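Local coordinates for aldehyde dehydrogenase family protein (Pseudomonas syringae pv. tomato, PDB 6X9L) that probably catalyses the NAD-dependent oxidation of long-chain aliphatic aldehydes such as octanal to the corresponding carboxylic acids, at residues I231-S236 with A241-A246; A153-W158 with G220-H225; R58-A63 with I149-L154. The protein carries 1 engineered substitution. All coordinates share one frame; numbering follows the deposited sequence.

Contact 1. Residues I231-S236 with A241-A246; sequences ISITGS and ALVAQA. With NAD (nicotinamide-adenine-dinucleotide), chain D.
Within the beta-alpha-beta unit formed by strand 230-234, helix 237-247 and strand 253-257, Ile-231 and Ile-233 of the strand pack on Val-243 of the helix. Ile-233 and Val-243 reach toward each other tip to tip, CD1 of Ile-233 lying 3.6 Å from CG1 of Val-243. Ile-233 places CG1 anti to its backbone N (chi1 177°) and extends further, so that CD1 also comes within 3.7 Å of O4B of NAD. Ile-231 adds a looser contact, its CG2 lying 4.3 Å from CG2 of Val-243. Branched side chains suit both sides: they fill the gap between sheet and helix with methyl groups and bring no polar atom into it.

This is the Rossmann-like crossover of the aldehyde dehydrogenase coenzyme domain, whose strand-to-helix turn faces the cofactor. Gly-235 has no side chain, and its backbone can lie beside C5B of NAD. Ser-236 is the N-cap of the helix, its OG bonded to Ala-239 N; it also faces the diphosphate, although the exact position of the nearby O1A is doubtful. Farther along, Leu-242 CD1 sits 3.5 Å from N6A of the adenine. Thr-234, with OG1 bound to Lys-168, turns CG2 against the nicotinamide, 3.4 Å from C4N of NAD.

Contact 2. Residues A153-W158 with G220-H225; sequences ALITPW and GAMAAH. With NAD (nicotinamide-adenine-dinucleotide), chain D.
Met-222 of helix 215-224 and Ala-153 of strand 143-155 form the centre of this contact, the helix segment running roughly antiparallel to the strand (145°) at an axis separation of 9.0 Å. CG of Met-222 lies beside its own backbone N, and the chain then bends about the CG-SD bond (chi3 97°), which turns the terminal methyl in toward the strand. CE thus comes 3.7 Å from CB of Ala-153 and 3.6 Å from the carbonyl O of Leu-154, with CG1 of Ile-155 a looser neighbour. CB of Met-222 also lies on CB of Ala-153. The small alanine lets the helix approach the sheet, while the unbranched, flexible thioether can bend its methyl in against the strand.

Ile-155 faces the coenzyme with both of its branches. CG2, anti to the backbone N, meets the adenosine ribose, 3.3 Å from O4B of NAD; the other branch carries CD1 toward the adenine, 3.8 Å from N3A of NAD. Where the strand ends, the carbonyl O of Thr-156 accepts a hydrogen bond of 2.8 Å from the ribose hydroxyl O3B of NAD. Pro-157 then lays CB against O5D, and NE1 of Trp-158 makes a bent, weak hydrogen bond to O2N of NAD (2.9 Å, 118°). The backbone N of Gly-220 comes to 3.8 Å from C2A of NAD. A strand whose C-terminal end opens onto the dinucleotide, beneath a covering helix, is typical of the Rossmann-like coenzyme domain of aldehyde dehydrogenases.

Contact 3. Residues R58-A63 with I149-L154; sequences RAVAAA and IGVCAL
Apolar contact between Val-151, in the 151-154 part of strand 143-155, and Ala-63 and Val-60 of helix 53-71 makes up this interface. CG1 of Val-151, held anti to the backbone N (chi1 174°), touches CB of Ala-63 at 3.8 Å and, less closely, CG1 of Val-60 at 4.3 Å. CG2 of Val-151 lies against the main chain of Ala-63, 3.8 Å from its carbonyl C. One valine thus straddles the alanine with both methyls, and the lack of any longer side chain on Ala-63 brings the helix backbone close to the strand. Val-60, one turn earlier on the same helix face, extends this cover and also meets His-225 and Ile-228.

The strand is a central one in the sheet of the Rossmann-like coenzyme domain, and helix 53-71, from an earlier part of the chain, packs on one of its faces.

No hydrogen bond joins the two segments; two of their backbone polar atoms find partners in other parts of the chain. Val-151 N is bonded to a carboxylate oxygen of Asp-229, and the carbonyl O of Ala-63 takes a weak bond from Thr-178. Gly-150, just before that part of the strand, adopts a backbone conformation (phi 132°) in which a CB would press on the preceding carbonyl O, and glycine meets that demand.

All three contacts share one sheet: strand 143-155 serves contacts 2 and 3, and its neighbour, strand 230-234, serves contact 1. The two strands are tied by probable hydrogen bonds from Ser-232 N to Ala-153 O (2.8 Å) and from Ile-155 N to Ser-232 O (3.0 Å), and the centres of contacts 1 and 2 are about 7 Å apart. Both of these contacts touch NAD, their helices 237-247 and 215-224 each reaching the adenine. Contact 3, its centre about 11 Å from that of contact 2, lies farther from the coenzyme, with the Val-60 side chain about 13 Å from NAD. Octanal lies about 13 Å from the side chain of Ile-233.

Contact 1. Residues I231-S236 with A241-A246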
loop_
_atom_site.group_PDB
_atom_site.type_symbol
_atom_site.label_atom_id
_atom_site.label_comp_id
_atom_site.label_asym_id
_atom_site.label_seq_id
_atom_site.Cartn_x
_atom_site.Cartn_y
_atom_site.Cartn_z
ATOM N N ILE A 231 9.575 -2.998 -0.925
ATOM C CA ILE A 231 9.808 -3.943 -2.009
ATOM C C ILE A 231 8.739 -3.726 -3.081
ATOM O O ILE A 231 7.553 -3.542 -2.776
ATOM C CB ILE A 231 9.823 -5.422 -1.530
ATOM C CG1 ILE A 231 10.213 -6.346 -2.690
ATOM C CG2 ILE A 231 8.460 -5.856 -0.986
ATOM C CD1 ILE A 231 10.812 -7.674 -2.255
ATOM N N SER A 232 9.177 -3.710 -4.335
ATOM C CA SER A 232 8.307 -3.546 -5.487
ATOM C C SER A 232 8.559 -4.711 -6.438
ATOM O O SER A 232 9.710 -4.988 -6.799
ATOM C CB SER A 232 8.558 -2.206 -6.200
ATOM O OG SER A 232 7.677 -2.057 -7.299
ATOM N N ILE A 233 7.495 -5.400 -6.824
ATOM C CA ILE A 233 7.613 -6.567 -7.680
ATOM C C ILE A 233 6.625 -6.450 -8.829
ATOM O O ILE A 233 5.440 -6.156 -8.620
ATOM C CB ILE A 233 7.378 -7.892 -6.929
ATOM C CG1 ILE A 233 7.444 -9.046 -7.937
ATOM C CG2 ILE A 233 6.039 -7.866 -6.168
ATOM C CD1 ILE A 233 7.647 -10.421 -7.335
ATOM N N THR A 234 7.132 -6.686 -10.039
ATOM C CA THR A 234 6.358 -6.904 -11.250
ATOM C C THR A 234 6.544 -8.361 -11.670
ATOM O O THR A 234 7.646 -8.761 -12.061
ATOM C CB THR A 234 6.826 -5.947 -12.334
ATOM O OG1 THR A 234 6.554 -4.605 -11.899
ATOM C CG2 THR A 234 6.136 -6.247 -13.656
ATOM N N GLY A 235 5.478 -9.148 -11.576
ATOM C CA GLY A 235 5.575 -10.570 -11.863
ATOM C C GLY A 235 4.230 -11.266 -11.754
ATOM O O GLY A 235 3.169 -10.642 -11.885
ATOM N N SER A 236 4.288 -12.575 -11.511
ATOM C CA SER A 236 3.082 -13.375 -11.448
ATOM C C SER A 236 2.369 -13.159 -10.125
ATOM O O SER A 236 2.976 -12.799 -9.119
ATOM C CB SER A 236 3.410 -14.860 -11.607
ATOM O OG SER A 236 4.117 -15.366 -10.488
ATOM N N ALA A 241 2.129 -12.679 -4.236
ATOM C CA ALA A 241 1.564 -12.976 -2.926
ATOM C C ALA A 241 2.630 -13.520 -1.980
ATOM O O ALA A 241 2.657 -13.152 -0.797
ATOM C CB ALA A 241 0.394 -13.957 -3.068
ATOM N N LEU A 242 3.532 -14.378 -2.487
ATOM C CA LEU A 242 4.626 -14.887 -1.656
ATOM C C LEU A 242 5.519 -13.765 -1.151
ATOM O O LEU A 242 5.954 -13.788 0.010
ATOM C CB LEU A 242 5.466 -15.897 -2.416
ATOM C CG LEU A 242 4.767 -17.190 -2.780
ATOM C CD1 LEU A 242 5.732 -17.983 -3.637
ATOM C CD2 LEU A 242 4.337 -17.960 -1.519
ATOM N N VAL A 243 5.808 -12.767 -1.989
ATOM C CA VAL A 243 6.601 -11.661 -1.468
ATOM C C VAL A 243 5.790 -10.875 -0.431
ATOM O O VAL A 243 6.308 -10.526 0.637
ATOM C CB VAL A 243 7.164 -10.749 -2.587
ATOM C CG1 VAL A 243 6.990 -11.342 -3.948
ATOM C CG2 VAL A 243 6.568 -9.365 -2.531
ATOM N N ALA A 244 4.502 -10.620 -0.696
ATOM C CA ALA A 244 3.684 -9.936 0.304
ATOM C C ALA A 244 3.739 -10.661 1.644
ATOM O O ALA A 244 3.962 -10.043 2.694
ATOM C CB ALA A 244 2.240 -9.822 -0.172
ATOM N N GLN A 245 3.540 -11.982 1.620
ATOM C CA GLN A 245 3.585 -12.777 2.843
ATOM C C GLN A 245 4.960 -12.734 3.490
ATOM O O GLN A 245 5.064 -12.635 4.716
ATOM C CB GLN A 245 3.196 -14.224 2.547
ATOM C CG GLN A 245 1.707 -14.458 2.551
ATOM C CD GLN A 245 1.303 -15.639 1.695
ATOM O OE1 GLN A 245 2.157 -16.335 1.139
ATOM N NE2 GLN A 245 -0.006 -15.867 1.578
ATOM N N ALA A 246 6.024 -12.816 2.685
ATOM C CA ALA A 246 7.368 -12.786 3.254
ATOM C C ALA A 246 7.672 -11.439 3.886
ATOM O O ALA A 246 8.411 -11.380 4.878
ATOM C CB ALA A 246 8.420 -13.119 2.186
HETATM P PA NAD D . 7.146 -14.434 -12.158
HETATM O O1A NAD D . 6.057 -14.049 -11.220
HETATM O O2A NAD D . 7.294 -15.896 -12.324
HETATM O O5B NAD D . 8.556 -13.772 -11.719
HETATM C C5B NAD D . 8.696 -12.371 -11.571
HETATM C C4B NAD D . 9.951 -12.049 -10.748
HETATM O O4B NAD D . 9.805 -12.604 -9.456
HETATM C C3B NAD D . 11.220 -12.673 -11.311
HETATM O O3B NAD D . 12.293 -11.767 -11.084
HETATM C C2B NAD D . 11.422 -13.926 -10.477
HETATM O O2B NAD D . 12.778 -14.298 -10.351
HETATM C C1B NAD D . 10.912 -13.443 -9.149
HETATM N N9A NAD D . 10.374 -14.494 -8.296
HETATM C C8A NAD D . 9.797 -15.694 -8.656
HETATM N N7A NAD D . 9.389 -16.299 -7.514
HETATM C C5A NAD D . 9.697 -15.508 -6.459
HETATM C C6A NAD D . 9.508 -15.637 -5.093
HETATM N N6A NAD D . 8.774 -16.641 -4.614
HETATM N N1A NAD D . 9.929 -14.621 -4.261
HETATM C C2A NAD D . 10.531 -13.494 -4.770
HETATM N N3A NAD D . 10.719 -13.365 -6.131
HETATM C C4A NAD D . 10.309 -14.365 -6.945
HETATM O O3 NAD D . 6.914 -13.622 -13.530
HETATM P PN NAD D . 6.559 -14.190 -14.992
HETATM O O1N NAD D . 5.242 -14.871 -14.952
HETATM O O2N NAD D . 7.727 -14.897 -15.545
HETATM O O5D NAD D . 6.410 -12.696 -15.637
HETATM C C5D NAD D . 5.278 -12.389 -16.413
HETATM C C4D NAD D . 4.162 -11.906 -15.484
HETATM O O4D NAD D . 4.428 -10.578 -15.066
HETATM C C3D NAD D . 2.832 -11.876 -16.212
HETATM O O3D NAD D . 1.810 -12.206 -15.304
HETATM C C2D NAD D . 2.688 -10.415 -16.553
HETATM O O2D NAD D . 1.343 -10.033 -16.742
HETATM C C1D NAD D . 3.307 -9.758 -15.324
HETATM N N1N NAD D . 3.618 -8.365 -15.667
HETATM C C2N NAD D . 2.926 -7.353 -15.061
HETATM C C3N NAD D . 3.172 -6.033 -15.413
HETATM C C7N NAD D . 2.428 -4.891 -14.792
HETATM O O7N NAD D . 2.966 -3.608 -14.986
HETATM N N7N NAD D . 1.299 -5.078 -14.103
HETATM C C4N NAD D . 4.120 -5.742 -16.387
HETATM C C5N NAD D . 4.809 -6.779 -17.001
HETATM C C6N NAD D . 4.542 -8.094 -16.641
#

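Contact 2. Residues A153-W158 with G220-H225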
loop_
_atom_site.group_PDB
_atom_site.type_symbol
_atom_site.label_atom_id
_atom_site.label_comp_id
_atom_site.label_asym_id
_atom_site.label_seq_id
_atom_site.Cartn_x
_atom_site.Cartn_y
_atom_site.Cartn_z
ATOM N N ALA A 153 13.784 -2.900 -2.513
ATOM C CA ALA A 153 13.999 -4.119 -3.286
ATOM C C ALA A 153 13.143 -4.089 -4.546
ATOM O O ALA A 153 11.925 -3.902 -4.468
ATOM C CB ALA A 153 13.659 -5.366 -2.467
ATOM N N LEU A 154 13.774 -4.280 -5.701
ATOM C CA LEU A 154 13.073 -4.287 -6.978
ATOM C C LEU A 154 13.240 -5.641 -7.651
ATOM O O LEU A 154 14.369 -6.116 -7.839
ATOM C CB LEU A 154 13.595 -3.184 -7.892
ATOM C CG LEU A 154 13.861 -1.864 -7.168
ATOM C CD1 LEU A 154 14.548 -0.861 -8.129
ATOM C CD2 LEU A 154 12.578 -1.291 -6.536
ATOM N N ILE A 155 12.118 -6.249 -8.025
ATOM C CA ILE A 155 12.098 -7.533 -8.709
ATOM C C ILE A 155 11.306 -7.363 -10.007
ATOM O O ILE A 155 10.179 -6.842 -9.993
ATOM C CB ILE A 155 11.489 -8.631 -7.816
ATOM C CG1 ILE A 155 12.260 -8.732 -6.499
ATOM C CG2 ILE A 155 11.494 -9.958 -8.509
ATOM C CD1 ILE A 155 11.616 -9.681 -5.523
ATOM N N THR A 156 11.887 -7.797 -11.122
ATOM C CA THR A 156 11.321 -7.536 -12.433
ATOM C C THR A 156 11.207 -8.797 -13.283
ATOM O O THR A 156 11.927 -9.783 -13.071
ATOM C CB THR A 156 12.156 -6.475 -13.169
ATOM O OG1 THR A 156 13.542 -6.811 -13.087
ATOM C CG2 THR A 156 11.921 -5.097 -12.547
ATOM N N PRO A 157 10.279 -8.790 -14.276
ATOM C CA PRO A 157 10.055 -9.971 -15.122
ATOM C C PRO A 157 10.878 -9.909 -16.400
ATOM O O PRO A 157 11.693 -9.000 -16.574
ATOM C CB PRO A 157 8.561 -9.870 -15.419
ATOM C CG PRO A 157 8.399 -8.346 -15.606
ATOM C CD PRO A 157 9.372 -7.687 -14.643
ATOM N N TRP A 158 10.647 -10.838 -17.332
ATOM C CA TRP A 158 11.499 -10.941 -18.515
ATOM C C TRP A 158 10.875 -10.405 -19.802
ATOM O O TRP A 158 11.572 -10.347 -20.824
ATOM C CB TRP A 158 11.895 -12.400 -18.735
ATOM C CG TRP A 158 10.714 -13.331 -18.664
ATOM C CD1 TRP A 158 10.419 -14.205 -17.648
ATOM C CD2 TRP A 158 9.682 -13.497 -19.646
ATOM N NE1 TRP A 158 9.277 -14.885 -17.940
ATOM C CE2 TRP A 158 8.804 -14.474 -19.162
ATOM C CE3 TRP A 158 9.423 -12.916 -20.889
ATOM C CZ2 TRP A 158 7.667 -14.882 -19.883
ATOM C CZ3 TRP A 158 8.293 -13.321 -21.592
ATOM C CH2 TRP A 158 7.438 -14.285 -21.096
ATOM N N GLY A 220 13.312 -14.005 -2.229
ATOM C CA GLY A 220 12.847 -14.310 -0.887
ATOM C C GLY A 220 13.666 -13.602 0.175
ATOM O O GLY A 220 13.115 -13.031 1.129
ATOM N N ALA A 221 14.997 -13.633 0.021
ATOM C CA ALA A 221 15.877 -12.906 0.923
ATOM C C ALA A 221 15.510 -11.431 0.978
ATOM O O ALA A 221 15.489 -10.835 2.061
ATOM C CB ALA A 221 17.332 -13.084 0.500
ATOM N N MET A 222 15.226 -10.822 -0.175
ATOM C CA MET A 222 14.879 -9.403 -0.198
ATOM C C MET A 222 13.567 -9.150 0.535
ATOM O O MET A 222 13.477 -8.255 1.389
ATOM C CB MET A 222 14.792 -8.900 -1.645
ATOM C CG MET A 222 16.141 -8.628 -2.306
ATOM S SD MET A 222 16.090 -8.880 -4.096
ATOM C CE MET A 222 15.833 -7.252 -4.771
ATOM N N ALA A 223 12.537 -9.954 0.228
ATOM C CA ALA A 223 11.221 -9.744 0.825
ATOM C C ALA A 223 11.281 -9.810 2.343
ATOM O O ALA A 223 10.513 -9.119 3.029
ATOM C CB ALA A 223 10.222 -10.770 0.281
ATOM N N ALA A 224 12.200 -10.610 2.883
ATOM C CA ALA A 224 12.308 -10.825 4.316
ATOM C C ALA A 224 13.390 -9.995 4.989
ATOM O O ALA A 224 13.556 -10.099 6.208
ATOM C CB ALA A 224 12.571 -12.303 4.610
ATOM N N HIS A 225 14.125 -9.182 4.258
ATOM C CA HIS A 225 15.301 -8.574 4.854
ATOM C C HIS A 225 14.897 -7.518 5.879
ATOM O O HIS A 225 14.050 -6.665 5.594
ATOM C CB HIS A 225 16.198 -7.967 3.788
ATOM C CG HIS A 225 17.595 -7.719 4.262
ATOM N ND1 HIS A 225 17.899 -6.747 5.188
ATOM C CD2 HIS A 225 18.770 -8.318 3.943
ATOM C CE1 HIS A 225 19.199 -6.760 5.429
ATOM N NE2 HIS A 225 19.753 -7.701 4.683
HETATM P PA NAD D . 7.146 -14.434 -12.158
HETATM O O1A NAD D . 6.057 -14.049 -11.220
HETATM O O2A NAD D . 7.294 -15.896 -12.324
HETATM O O5B NAD D . 8.556 -13.772 -11.719
HETATM C C5B NAD D . 8.696 -12.371 -11.571
HETATM C C4B NAD D . 9.951 -12.049 -10.748
HETATM O O4B NAD D . 9.805 -12.604 -9.456
HETATM C C3B NAD D . 11.220 -12.673 -11.311
HETATM O O3B NAD D . 12.293 -11.767 -11.084
HETATM C C2B NAD D . 11.422 -13.926 -10.477
HETATM O O2B NAD D . 12.778 -14.298 -10.351
HETATM C C1B NAD D . 10.912 -13.443 -9.149
HETATM N N9A NAD D . 10.374 -14.494 -8.296
HETATM C C8A NAD D . 9.797 -15.694 -8.656
HETATM N N7A NAD D . 9.389 -16.299 -7.514
HETATM C C5A NAD D . 9.697 -15.508 -6.459
HETATM C C6A NAD D . 9.508 -15.637 -5.093
HETATM N N6A NAD D . 8.774 -16.641 -4.614
HETATM N N1A NAD D . 9.929 -14.621 -4.261
HETATM C C2A NAD D . 10.531 -13.494 -4.770
HETATM N N3A NAD D . 10.719 -13.365 -6.131
HETATM C C4A NAD D . 10.309 -14.365 -6.945
HETATM O O3 NAD D . 6.914 -13.622 -13.530
HETATM P PN NAD D . 6.559 -14.190 -14.992
HETATM O O1N NAD D . 5.242 -14.871 -14.952
HETATM O O2N NAD D . 7.727 -14.897 -15.545
HETATM O O5D NAD D . 6.410 -12.696 -15.637
HETATM C C5D NAD D . 5.278 -12.389 -16.413
HETATM C C4D NAD D . 4.162 -11.906 -15.484
HETATM O O4D NAD D . 4.428 -10.578 -15.066
HETATM C C3D NAD D . 2.832 -11.876 -16.212
HETATM O O3D NAD D . 1.810 -12.206 -15.304
HETATM C C2D NAD D . 2.688 -10.415 -16.553
HETATM O O2D NAD D . 1.343 -10.033 -16.742
HETATM C C1D NAD D . 3.307 -9.758 -15.324
HETATM N N1N NAD D . 3.618 -8.365 -15.667
HETATM C C2N NAD D . 2.926 -7.353 -15.061
HETATM C C3N NAD D . 3.172 -6.033 -15.413
HETATM C C7N NAD D . 2.428 -4.891 -14.792
HETATM O O7N NAD D . 2.966 -3.608 -14.986
HETATM N N7N NAD D . 1.299 -5.078 -14.103
HETATM C C4N NAD D . 4.120 -5.742 -16.387
HETATM C C5N NAD D . 4.809 -6.779 -17.001
HETATM C C6N NAD D . 4.542 -8.094 -16.641
#

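Contact 3. Residues R58-A63 with I149-L154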
loop_
_atom_site.group_PDB
_atom_site.type_symbol
_atom_site.label_atom_id
_atom_site.label_comp_id
_atom_site.label_asym_id
_atom_site.label_seq_id
_atom_site.Cartn_x
_atom_site.Cartn_y
_atom_site.Cartn_z
ATOM N N ARG A 58 25.174 -8.282 1.263
ATOM C CA ARG A 58 26.173 -7.300 0.848
ATOM C C ARG A 58 25.520 -6.159 0.088
ATOM O O ARG A 58 25.887 -4.989 0.250
ATOM C CB ARG A 58 27.246 -7.960 -0.015
ATOM C CG ARG A 58 27.947 -9.125 0.642
ATOM C CD ARG A 58 29.078 -9.645 -0.229
ATOM N NE ARG A 58 30.121 -8.639 -0.425
ATOM C CZ ARG A 58 30.522 -8.192 -1.613
ATOM N NH1 ARG A 58 29.975 -8.675 -2.724
ATOM N NH2 ARG A 58 31.484 -7.277 -1.685
ATOM N N ALA A 59 24.535 -6.477 -0.734
ATOM C CA ALA A 59 23.907 -5.445 -1.538
ATOM C C ALA A 59 23.074 -4.504 -0.672
ATOM O O ALA A 59 23.172 -3.276 -0.812
ATOM C CB ALA A 59 23.072 -6.080 -2.647
ATOM N N VAL A 60 22.264 -5.053 0.247
ATOM C CA VAL A 60 21.483 -4.196 1.146
ATOM C C VAL A 60 22.414 -3.303 1.974
ATOM O O VAL A 60 22.170 -2.093 2.126
ATOM C CB VAL A 60 20.538 -5.036 2.040
ATOM C CG1 VAL A 60 19.759 -4.148 3.002
ATOM C CG2 VAL A 60 19.545 -5.846 1.198
ATOM N N ALA A 61 23.512 -3.870 2.491
ATOM C CA ALA A 61 24.478 -3.056 3.226
ATOM C C ALA A 61 24.997 -1.895 2.380
ATOM O O ALA A 61 25.120 -0.766 2.872
ATOM C CB ALA A 61 25.641 -3.922 3.722
ATOM N N ALA A 62 25.327 -2.148 1.109
ATOM C CA ALA A 62 25.791 -1.048 0.265
ATOM C C ALA A 62 24.701 -0.003 0.102
ATOM O O ALA A 62 24.959 1.204 0.231
ATOM C CB ALA A 62 26.246 -1.557 -1.102
ATOM N N ALA A 63 23.467 -0.453 -0.159
ATOM C CA ALA A 63 22.355 0.483 -0.313
ATOM C C ALA A 63 22.155 1.298 0.961
ATOM O O ALA A 63 22.047 2.528 0.922
ATOM C CB ALA A 63 21.077 -0.281 -0.697
ATOM N N ILE A 149 11.652 6.741 1.090
ATOM C CA ILE A 149 11.340 5.757 2.118
ATOM C C ILE A 149 12.577 4.960 2.530
ATOM O O ILE A 149 12.609 4.409 3.638
ATOM C CB ILE A 149 10.194 4.848 1.640
ATOM C CG1 ILE A 149 9.723 3.929 2.765
ATOM C CG2 ILE A 149 10.605 4.061 0.385
ATOM C CD1 ILE A 149 8.369 3.322 2.493
ATOM N N GLY A 150 13.605 4.897 1.681
ATOM C CA GLY A 150 14.869 4.308 2.070
ATOM C C GLY A 150 15.472 3.307 1.103
ATOM O O GLY A 150 15.648 3.594 -0.088
ATOM N N VAL A 151 15.829 2.131 1.622
ATOM C CA VAL A 151 16.365 1.052 0.797
ATOM C C VAL A 151 15.198 0.258 0.209
ATOM O O VAL A 151 14.274 -0.133 0.934
ATOM C CB VAL A 151 17.301 0.148 1.623
ATOM C CG1 VAL A 151 17.728 -1.052 0.809
ATOM C CG2 VAL A 151 18.512 0.928 2.122
ATOM N N CYS A 152 15.243 0.009 -1.106
ATOM C CA CYS A 152 14.136 -0.580 -1.857
ATOM C C CYS A 152 14.586 -1.838 -2.598
ATOM O O CYS A 152 15.627 -1.829 -3.266
ATOM C CB CYS A 152 13.565 0.425 -2.885
ATOM S SG CYS A 152 12.975 1.975 -2.198
ATOM N N ALA A 153 13.784 -2.900 -2.513
ATOM C CA ALA A 153 13.999 -4.119 -3.286
ATOM C C ALA A 153 13.143 -4.089 -4.546
ATOM O O ALA A 153 11.925 -3.902 -4.468
ATOM C CB ALA A 153 13.659 -5.366 -2.467
ATOM N N LEU A 154 13.774 -4.280 -5.701
ATOM C CA LEU A 154 13.073 -4.287 -6.978
ATOM C C LEU A 154 13.240 -5.641 -7.651
ATOM O O LEU A 154 14.369 -6.116 -7.839
ATOM C CB LEU A 154 13.595 -3.184 -7.892
ATOM C CG LEU A 154 13.861 -1.864 -7.168
ATOM C CD1 LEU A 154 14.548 -0.861 -8.129
ATOM C CD2 LEU A 154 12.578 -1.291 -6.536
#